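Long-range contact in HpuA (Kingella denitrificans ATCC 33394, PDB 5EC6), which is an outer-membrane lipoprotein receptor that binds haemoglobin and probably serves the uptake of haem iron: residues R99-S104 against A189-Y194. Residues are numbered along the deposited sequence; the frame is centred on the assembly and turned at random.
Sequences RVLPNS and AVTSSY
Two waters lie within bonding distance of Asn103 OD1, water 1 at 2.7 Å and water 2 at 2.9 Å. Each has more acceptors in reach than it can serve together. The site joins two antiparallel strand pairings through a loop section that holds the waters. At one end strand 104-109 pairs with 188-191, and Ser104 and Val190 form a non-hydrogen-bonded pair. At the other, strands 99-100 and 195-196 pair. Thr191 N donates to Asn103 O at 3.0 Å and stands above the carbonyl plane, 46° out of it. On the other side of the waters, Leu101 N donates to Tyr194 O at 2.9 Å, nearly straight in line with the carbonyl bond. The return bond is absent, as Tyr194 N and Leu101 O are 5.0 Å apart. Water 1 stands between them, accepting from Tyr194 N. Water 2 links Asn103 OD1 to Ser192 O and Thr191 OG1. That hydroxyl is also bonded to His105 NE2. It sits between the backbone N and the carbonyl carbon of Thr191 (chi1 50°), which turns it toward the 99-104 segment. Asn103 ND2 donates a hydrogen bond to water 3, which also bonds Ser193 OG. Asn228 ND2 and Gly227 O are further partners of that hydroxyl. Both ends of the amide thus meet water. Leu101 crosses Thr191 at about a right angle, and its CD2 lies at the edge of the Tyr194 ring, near the ring plane. Leu101 CB and Tyr194 CB are 4.0 Å apart. The ring leads away from Leu101, and Tyr194 OH bonds to Glu178 OE2 and Ala130 N.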
loop_
_atom_site.group_PDB
_atom_site.type_symbol
_atom_site.label_atom_id
_atom_site.label_comp_id
_atom_site.label_asym_id
_atom_site.label_seq_id
_atom_site.Cartn_x
_atom_site.Cartn_y
_atom_site.Cartn_z
ATOM N N ARG A 99 11.604 14.201 -9.988
ATOM C CA ARG A 99 11.603 13.214 -8.910
ATOM C C ARG A 99 11.567 11.837 -9.544
ATOM O O ARG A 99 10.629 11.503 -10.269
ATOM C CB ARG A 99 10.394 13.421 -8.032
ATOM C CG ARG A 99 10.417 14.701 -7.216
ATOM C CD ARG A 99 11.331 14.586 -6.010
ATOM N NE ARG A 99 11.286 15.803 -5.195
ATOM C CZ ARG A 99 11.863 16.965 -5.519
ATOM N NH1 ARG A 99 12.572 17.103 -6.641
ATOM N NH2 ARG A 99 11.738 18.006 -4.700
ATOM N N VAL A 100 12.610 11.059 -9.343
ATOM C CA VAL A 100 12.660 9.722 -9.905
ATOM C C VAL A 100 12.760 8.735 -8.732
ATOM O O VAL A 100 13.654 8.847 -7.891
ATOM C CB VAL A 100 13.848 9.531 -10.850
ATOM C CG1 VAL A 100 13.912 8.107 -11.363
ATOM C CG2 VAL A 100 13.779 10.508 -12.036
ATOM N N LEU A 101 11.866 7.750 -8.708
ATOM C CA LEU A 101 12.000 6.660 -7.757
ATOM C C LEU A 101 13.007 5.667 -8.274
ATOM O O LEU A 101 12.902 5.149 -9.410
ATOM C CB LEU A 101 10.631 5.990 -7.506
ATOM C CG LEU A 101 10.588 4.968 -6.383
ATOM C CD1 LEU A 101 10.840 5.626 -5.010
ATOM C CD2 LEU A 101 9.251 4.197 -6.385
ATOM N N PRO A 102 14.047 5.358 -7.469
ATOM C CA PRO A 102 14.968 4.313 -7.940
ATOM C C PRO A 102 14.233 2.977 -8.114
ATOM O O PRO A 102 13.264 2.746 -7.388
ATOM C CB PRO A 102 15.975 4.210 -6.809
ATOM C CG PRO A 102 15.884 5.505 -6.079
ATOM C CD PRO A 102 14.443 5.921 -6.172
ATOM N N ASN A 103 14.648 2.149 -9.050
ATOM C CA ASN A 103 13.945 0.892 -9.312
ATOM C C ASN A 103 14.393 -0.300 -8.484
ATOM O O ASN A 103 13.797 -1.371 -8.581
ATOM C CB ASN A 103 13.992 0.539 -10.782
ATOM C CG ASN A 103 13.351 1.592 -11.665
ATOM O OD1 ASN A 103 12.454 2.313 -11.271
ATOM N ND2 ASN A 103 13.797 1.640 -12.892
ATOM N N SER A 104 15.450 -0.128 -7.673
ATOM C CA SER A 104 15.991 -1.189 -6.823
ATOM C C SER A 104 16.366 -0.584 -5.489
ATOM O O SER A 104 16.855 0.571 -5.439
ATOM C CB SER A 104 17.231 -1.812 -7.487
ATOM O OG SER A 104 17.709 -2.903 -6.739
ATOM N N ALA A 189 14.530 -5.300 -3.110
ATOM C CA ALA A 189 13.233 -4.829 -3.533
ATOM C C ALA A 189 13.327 -4.087 -4.852
ATOM O O ALA A 189 14.204 -3.239 -5.048
ATOM C CB ALA A 189 12.675 -3.901 -2.461
ATOM N N VAL A 190 12.405 -4.378 -5.762
ATOM C CA VAL A 190 12.393 -3.737 -7.048
ATOM C C VAL A 190 11.000 -3.127 -7.259
ATOM O O VAL A 190 9.990 -3.706 -6.854
ATOM C CB VAL A 190 12.782 -4.690 -8.191
ATOM C CG1 VAL A 190 14.261 -5.061 -8.053
ATOM C CG2 VAL A 190 11.964 -5.963 -8.246
ATOM N N THR A 191 10.995 -1.952 -7.841
ATOM C CA THR A 191 9.772 -1.145 -7.958
ATOM C C THR A 191 9.455 -0.754 -9.377
ATOM O O THR A 191 10.334 -0.626 -10.268
ATOM C CB THR A 191 9.806 0.062 -7.026
ATOM O OG1 THR A 191 11.056 0.796 -7.182
ATOM C CG2 THR A 191 9.636 -0.370 -5.591
ATOM N N SER A 192 8.159 -0.555 -9.627
ATOM C CA SER A 192 7.671 -0.114 -10.919
ATOM C C SER A 192 8.122 1.313 -11.243
ATOM O O SER A 192 8.424 2.103 -10.358
ATOM C CB SER A 192 6.138 -0.207 -10.946
ATOM O OG SER A 192 5.577 0.557 -9.914
ATOM N N SER A 193 8.175 1.629 -12.541
ATOM C CA SER A 193 8.769 2.907 -12.977
ATOM C C SER A 193 7.966 4.070 -12.521
ATOM O O SER A 193 6.717 4.111 -12.669
ATOM C CB SER A 193 8.929 2.956 -14.487
ATOM O OG SER A 193 9.788 1.921 -14.915
ATOM N N TYR A 194 8.639 5.081 -11.989
ATOM C CA TYR A 194 7.946 6.240 -11.485
ATOM C C TYR A 194 8.858 7.426 -11.554
ATOM O O TYR A 194 9.893 7.445 -10.864
ATOM C CB TYR A 194 7.515 6.021 -10.048
ATOM C CG TYR A 194 6.456 6.903 -9.477
ATOM C CD1 TYR A 194 5.515 7.577 -10.288
ATOM C CD2 TYR A 194 6.315 7.022 -8.097
ATOM C CE1 TYR A 194 4.515 8.330 -9.730
ATOM C CE2 TYR A 194 5.328 7.786 -7.527
ATOM C CZ TYR A 194 4.413 8.450 -8.337
ATOM O OH TYR A 194 3.442 9.186 -7.701
HETATM O O HOH W 1 11.552 4.871 -11.701
HETATM O O HOH W 2 10.704 2.676 -9.038
HETATM O O HOH W 3 12.299 3.081 -15.023
#